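Kinesin-like protein KIF19 (Mus musculus, PDB 5GSZ) moves toward microtubule plus ends as an ATP-driven kinesin-8 motor and depolymerises microtubules at ciliary tips, thereby regulating the length of motile cilia. Local coordinates at residues Gln11-Leu16 against Leu66-Phe71; Met142-Ser147 against Val228-Arg233. All blocks are in the same frame, centred on the assembly; numbering follows the deposited sequence.

Contact 1 (Gln11-Leu16 against Leu66-Phe71)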
loop_
_atom_site.group_PDB
_atom_site.type_symbol
_atom_site.label_atom_id
_atom_site.label_comp_id
_atom_site.label_asym_id
_atom_site.label_seq_id
_atom_site.Cartn_x
_atom_site.Cartn_y
_atom_site.Cartn_z
ATOM N N GLN A 11 -9.500 -8.218 10.307
ATOM C CA GLN A 11 -9.117 -6.992 11.014
ATOM C C GLN A 11 -8.459 -5.967 10.092
ATOM O O GLN A 11 -7.401 -6.227 9.516
ATOM C CB GLN A 11 -8.163 -7.315 12.157
ATOM C CG GLN A 11 -7.691 -6.095 12.937
ATOM C CD GLN A 11 -8.846 -5.286 13.512
ATOM O OE1 GLN A 11 -9.863 -5.849 13.922
ATOM N NE2 GLN A 11 -8.683 -3.958 13.571
ATOM N N LEU A 12 -9.072 -4.792 9.979
ATOM C CA LEU A 12 -8.616 -3.762 9.060
ATOM C C LEU A 12 -8.338 -2.462 9.796
ATOM O O LEU A 12 -9.098 -2.070 10.687
ATOM C CB LEU A 12 -9.647 -3.491 7.981
ATOM C CG LEU A 12 -9.399 -2.201 7.201
ATOM C CD1 LEU A 12 -8.200 -2.358 6.284
ATOM C CD2 LEU A 12 -10.635 -1.814 6.435
ATOM N N MET A 13 -7.246 -1.797 9.416
ATOM C CA MET A 13 -6.935 -0.454 9.872
ATOM C C MET A 13 -6.792 0.479 8.679
ATOM O O MET A 13 -6.116 0.144 7.698
ATOM C CB MET A 13 -5.651 -0.394 10.681
ATOM C CG MET A 13 -5.167 1.056 10.691
ATOM S SD MET A 13 -3.930 1.601 11.849
ATOM C CE MET A 13 -2.578 1.765 10.716
ATOM N N VAL A 14 -7.388 1.664 8.785
ATOM C CA VAL A 14 -7.248 2.719 7.792
ATOM C C VAL A 14 -6.560 3.921 8.439
ATOM O O VAL A 14 -6.934 4.346 9.539
ATOM C CB VAL A 14 -8.616 3.101 7.216
ATOM C CG1 VAL A 14 -8.458 4.207 6.197
ATOM C CG2 VAL A 14 -9.262 1.875 6.622
ATOM N N ALA A 15 -5.538 4.446 7.776
ATOM C CA ALA A 15 -4.814 5.611 8.252
ATOM C C ALA A 15 -4.889 6.684 7.176
ATOM O O ALA A 15 -5.017 6.370 5.989
ATOM C CB ALA A 15 -3.359 5.256 8.580
ATOM N N LEU A 16 -4.822 7.958 7.574
ATOM C CA LEU A 16 -4.739 9.024 6.579
ATOM C C LEU A 16 -3.536 9.904 6.863
ATOM O O LEU A 16 -3.368 10.382 7.992
ATOM C CB LEU A 16 -6.004 9.888 6.507
ATOM C CG LEU A 16 -5.885 10.692 5.195
ATOM C CD1 LEU A 16 -7.122 10.557 4.300
ATOM C CD2 LEU A 16 -5.510 12.161 5.409
ATOM N N LEU A 66 -13.144 10.671 9.818
ATOM C CA LEU A 66 -12.488 9.980 10.919
ATOM C C LEU A 66 -11.812 8.718 10.407
ATOM O O LEU A 66 -12.332 8.027 9.520
ATOM C CB LEU A 66 -13.478 9.641 12.050
ATOM N N PHE A 67 -10.641 8.442 10.971
ATOM C CA PHE A 67 -9.780 7.344 10.574
ATOM C C PHE A 67 -9.214 6.715 11.834
ATOM O O PHE A 67 -9.213 7.325 12.904
ATOM C CB PHE A 67 -8.622 7.821 9.686
ATOM C CG PHE A 67 -9.056 8.579 8.472
ATOM C CD1 PHE A 67 -9.317 7.918 7.283
ATOM C CD2 PHE A 67 -9.192 9.957 8.513
ATOM C CE1 PHE A 67 -9.714 8.610 6.174
ATOM C CE2 PHE A 67 -9.589 10.657 7.396
ATOM C CZ PHE A 67 -9.848 9.982 6.228
ATOM N N ASP A 68 -8.707 5.492 11.694
ATOM C CA ASP A 68 -8.044 4.848 12.827
ATOM C C ASP A 68 -6.888 5.693 13.338
ATOM O O ASP A 68 -6.662 5.766 14.550
ATOM C CB ASP A 68 -7.568 3.455 12.430
ATOM C CG ASP A 68 -8.711 2.529 12.163
ATOM O OD1 ASP A 68 -9.618 2.478 13.015
ATOM O OD2 ASP A 68 -8.741 1.906 11.084
ATOM N N VAL A 69 -6.156 6.347 12.440
ATOM C CA VAL A 69 -5.078 7.240 12.840
ATOM C C VAL A 69 -4.868 8.257 11.731
ATOM O O VAL A 69 -5.131 7.984 10.555
ATOM C CB VAL A 69 -3.790 6.439 13.163
ATOM C CG1 VAL A 69 -3.327 5.657 11.959
ATOM C CG2 VAL A 69 -2.686 7.356 13.710
ATOM N N ALA A 70 -4.405 9.441 12.115
ATOM C CA ALA A 70 -4.163 10.530 11.183
ATOM C C ALA A 70 -2.734 11.027 11.350
ATOM O O ALA A 70 -2.147 10.900 12.429
ATOM C CB ALA A 70 -5.157 11.664 11.413
ATOM N N PHE A 71 -2.167 11.574 10.270
ATOM C CA PHE A 71 -0.821 12.138 10.305
ATOM C C PHE A 71 -0.757 13.347 9.384
ATOM O O PHE A 71 -1.220 13.267 8.244
ATOM C CB PHE A 71 0.256 11.139 9.845
ATOM C CG PHE A 71 0.156 9.762 10.448
ATOM C CD1 PHE A 71 0.601 9.509 11.727
ATOM C CD2 PHE A 71 -0.334 8.692 9.689
ATOM C CE1 PHE A 71 0.529 8.218 12.263
ATOM C CE2 PHE A 71 -0.408 7.398 10.209
ATOM C CZ PHE A 71 0.022 7.158 11.493
#

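Contact 2 (Met142-Ser147 against Val228-Arg233)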
loop_
_atom_site.group_PDB
_atom_site.type_symbol
_atom_site.label_atom_id
_atom_site.label_comp_id
_atom_site.label_asym_id
_atom_site.label_seq_id
_atom_site.Cartn_x
_atom_site.Cartn_y
_atom_site.Cartn_z
ATOM N N MET A 142 13.514 -20.977 18.030
ATOM C CA MET A 142 12.991 -21.101 16.675
ATOM C C MET A 142 14.086 -20.955 15.624
ATOM O O MET A 142 15.069 -20.230 15.811
ATOM C CB MET A 142 11.919 -20.052 16.414
ATOM C CG MET A 142 10.735 -20.085 17.361
ATOM S SD MET A 142 9.699 -21.562 17.204
ATOM C CE MET A 142 8.227 -20.974 18.039
ATOM N N GLU A 143 13.898 -21.649 14.503
ATOM C CA GLU A 143 14.676 -21.400 13.295
ATOM C C GLU A 143 13.822 -20.632 12.299
ATOM O O GLU A 143 12.620 -20.884 12.186
ATOM C CB GLU A 143 15.182 -22.699 12.660
ATOM C CG GLU A 143 15.797 -23.684 13.666
ATOM C CD GLU A 143 15.844 -25.130 13.161
ATOM O OE1 GLU A 143 15.242 -25.409 12.100
ATOM O OE2 GLU A 143 16.479 -25.966 13.848
ATOM N N TYR A 144 14.440 -19.681 11.593
ATOM C CA TYR A 144 13.726 -18.856 10.628
ATOM C C TYR A 144 14.399 -18.878 9.264
ATOM O O TYR A 144 15.625 -18.981 9.147
ATOM C CB TYR A 144 13.578 -17.397 11.080
ATOM C CG TYR A 144 12.792 -17.199 12.348
ATOM C CD1 TYR A 144 13.382 -17.349 13.584
ATOM C CD2 TYR A 144 11.436 -16.912 12.304
ATOM C CE1 TYR A 144 12.641 -17.165 14.763
ATOM C CE2 TYR A 144 10.694 -16.737 13.459
ATOM C CZ TYR A 144 11.298 -16.867 14.683
ATOM O OH TYR A 144 10.566 -16.687 15.826
ATOM N N GLU A 145 13.558 -18.798 8.236
ATOM C CA GLU A 145 13.969 -18.526 6.866
ATOM C C GLU A 145 13.228 -17.280 6.402
ATOM O O GLU A 145 12.013 -17.159 6.608
ATOM C CB GLU A 145 13.678 -19.713 5.936
ATOM C CG GLU A 145 14.845 -20.674 5.750
ATOM C CD GLU A 145 14.473 -21.906 4.928
ATOM O OE1 GLU A 145 13.353 -22.441 5.101
ATOM O OE2 GLU A 145 15.299 -22.324 4.083
ATOM N N VAL A 146 13.956 -16.343 5.804
ATOM C CA VAL A 146 13.378 -15.094 5.329
ATOM C C VAL A 146 13.822 -14.864 3.900
ATOM O O VAL A 146 15.026 -14.849 3.622
ATOM C CB VAL A 146 13.805 -13.901 6.193
ATOM C CG1 VAL A 146 13.062 -12.667 5.745
ATOM C CG2 VAL A 146 13.576 -14.185 7.635
ATOM N N SER A 147 12.858 -14.660 3.005
ATOM C CA SER A 147 13.127 -14.169 1.661
ATOM C C SER A 147 12.211 -12.990 1.352
ATOM O O SER A 147 11.100 -12.897 1.882
ATOM C CB SER A 147 12.927 -15.266 0.627
ATOM O OG SER A 147 11.579 -15.699 0.651
ATOM N N VAL A 228 8.283 -15.648 5.666
ATOM C CA VAL A 228 8.975 -16.035 6.906
ATOM C C VAL A 228 8.503 -17.426 7.328
ATOM O O VAL A 228 7.336 -17.606 7.696
ATOM C CB VAL A 228 8.750 -15.037 8.055
ATOM C CG1 VAL A 228 9.426 -15.524 9.305
ATOM C CG2 VAL A 228 9.276 -13.654 7.693
ATOM N N ARG A 229 9.401 -18.400 7.298
ATOM C CA ARG A 229 9.100 -19.727 7.808
ATOM C C ARG A 229 9.682 -19.896 9.212
ATOM O O ARG A 229 10.772 -19.404 9.517
ATOM C CB ARG A 229 9.623 -20.807 6.862
ATOM C CG ARG A 229 9.011 -22.172 7.114
ATOM C CD ARG A 229 9.038 -23.017 5.878
ATOM N NE ARG A 229 10.398 -23.274 5.412
ATOM C CZ ARG A 229 10.687 -23.736 4.195
ATOM N NH1 ARG A 229 9.703 -23.982 3.338
ATOM N NH2 ARG A 229 11.953 -23.949 3.834
ATOM N N GLN A 230 8.916 -20.558 10.079
ATOM C CA GLN A 230 9.220 -20.689 11.500
ATOM C C GLN A 230 9.001 -22.136 11.898
ATOM O O GLN A 230 7.866 -22.628 11.851
ATOM C CB GLN A 230 8.335 -19.776 12.359
ATOM C CG GLN A 230 8.774 -19.653 13.815
ATOM C CD GLN A 230 7.646 -19.168 14.742
ATOM O OE1 GLN A 230 6.468 -19.375 14.456
ATOM N NE2 GLN A 230 8.010 -18.486 15.836
ATOM N N ARG A 231 10.072 -22.812 12.295
ATOM C CA ARG A 231 9.965 -24.145 12.856
ATOM C C ARG A 231 10.668 -24.174 14.206
ATOM O O ARG A 231 11.601 -23.407 14.462
ATOM C CB ARG A 231 10.542 -25.224 11.900
ATOM C CG ARG A 231 12.032 -25.460 12.037
ATOM C CD ARG A 231 12.520 -26.495 11.054
ATOM N NE ARG A 231 12.478 -25.980 9.691
ATOM C CZ ARG A 231 11.664 -26.450 8.755
ATOM N NH1 ARG A 231 10.830 -27.445 9.054
ATOM N NH2 ARG A 231 11.676 -25.926 7.532
ATOM N N SER A 232 10.199 -25.068 15.069
ATOM C CA SER A 232 10.753 -25.235 16.403
ATOM C C SER A 232 12.103 -25.939 16.358
ATOM O O SER A 232 12.402 -26.725 15.458
ATOM C CB SER A 232 9.781 -26.037 17.265
ATOM O OG SER A 232 10.266 -26.233 18.576
ATOM N N ARG A 233 12.925 -25.640 17.343
ATOM C CA ARG A 233 14.193 -26.323 17.501
ATOM C C ARG A 233 14.056 -27.602 18.317
ATOM O O ARG A 233 15.002 -28.397 18.358
ATOM C CB ARG A 233 15.214 -25.382 18.163
ATOM C CG ARG A 233 15.574 -24.153 17.353
ATOM C CD ARG A 233 16.659 -23.328 18.016
ATOM N NE ARG A 233 17.048 -22.211 17.163
ATOM C CZ ARG A 233 17.935 -22.303 16.182
ATOM N NH1 ARG A 233 18.534 -23.454 15.940
ATOM N NH2 ARG A 233 18.214 -21.250 15.443
#

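Contact 1 (Gln11-Leu16 against Leu66-Phe71)
Leu16 bridges to Ala70 in parallel register where strands 12-16 and 69-71 run side by side, their axes approaching to 4.8 Å with 22° between their N-to-C directions. Two backbone bonds define the pairing: Leu16 N donates to Val69 O at 3.0 Å, and Leu16 O receives Phe71 N at 2.8 Å. On the N-terminal side of these bonds, the Asp68 side chain joins in. Its carboxylate oxygen OD2 accepts the amide Val14 N at 2.7 Å through the anti lone pair, and an N-H...O angle of 169° shows that this bond is nearly straight. The first torsion (chi1 -67°) turns Asp68 CG back beside its own backbone N, and that N in turn gives a weak bond to Val14 O. Side chain and main chain of one residue thus address both polar backbone atoms of Val14.

The pairing forms the edge of the central mixed sheet of the kinesin motor domain, a P-loop NTPase fold: 69-71 is the outermost strand, and 12-18 also bonds on its other flank to strand 315-323. On the sheet face of Leu16, Phe67 carries the packing. Leu16 CB sits 3.6 Å from the centroid of the Phe67 ring, almost on the ring normal, a CH-pi contact, while Leu16 CD1 reaches over CZ. Val14 CG1 meets the edge of the same ring, 4.0 Å from Phe67 CD1. Helix 330-340 covers this cluster through Leu337 and Ala340. On the face of Ala15 and Val69, Ala15 CB touches Val69 CG1 and approaches the Phe71 ring obliquely. The Met13 chain runs extended as far as SD, 4.1 Å from Val69 CG1. Helix 77-84 packs there against Met13 and Phe71; the Phe71 side chain is about 7 Å from the bound ADP molecule.

Contact 2 (Met142-Ser147 against Val228-Arg233)
Tyr144 OH has two hydrogen-bond partners: Gln230 NE2, which donates to it at 3.1 Å, and Thr138 OG1, outside the two segments, just beyond helix 123-136. The Gln230 chain is extended, with CG anti to the backbone N (chi1 -169°), and runs alongside the tyrosine in the same direction; CG lies 3.5 Å from Tyr144 CE2, and ring and amide planes are 34° apart. The hydroxyl is tilted out of that amide plane. Met142, bent at chi2, brings CE against the same Gln230 NE2.

The backbones are antiparallel, 169° between strand directions. Glu143 with Arg231 and Glu145 with Arg229 are the hydrogen-bonded pairs; Glu143 N to Arg231 O measures 2.9 Å. Both pairs set acid against base on one face. Glu145 OE1 meets the edge of the Arg229 guanidinium in a salt bridge, modelled too short for its length to be trusted. Glu143 is more loosely engaged: OE1 is 3.7 Å from Arg231 NE, a long salt bridge, and OE2 has only a charge relation to Arg233. The closer contact with Arg233 is made by the Glu143 methylene CG, which lies over the face of the guanidinium. That guanidinium also gives weak bonds to Met142 O, and its NE bonds to Ser139 O.

Opposite the charged pairs, Tyr144, Val146 and Val228 turn to helix 123-136, meeting Leu131, Phe132 and Ile135, while strand 220-232 bonds on its other side to strand 242-250 within the motor domain's central sheet.

How the contacts relate
Contacts 1 and 2 belong to one mixed sheet of the kinesin motor domain, with centres about 31 Å apart and nearest atoms about 18 Å apart, so they do not touch. Both segments of contact 1 precede both segments of contact 2 in the sequence. Across the sheet, contact 1 joins 69-71 to 12-18; then come 315-323, 97-103 and 242-250 before 220-232 and 142-154 of contact 2. Contact 1 thus lies in the parallel part of the sheet, near the bound ADP, and contact 2 in the antiparallel part, away from the annotated sites. One continuous sheet connects them through strand 97-103, which leads into the P-loop.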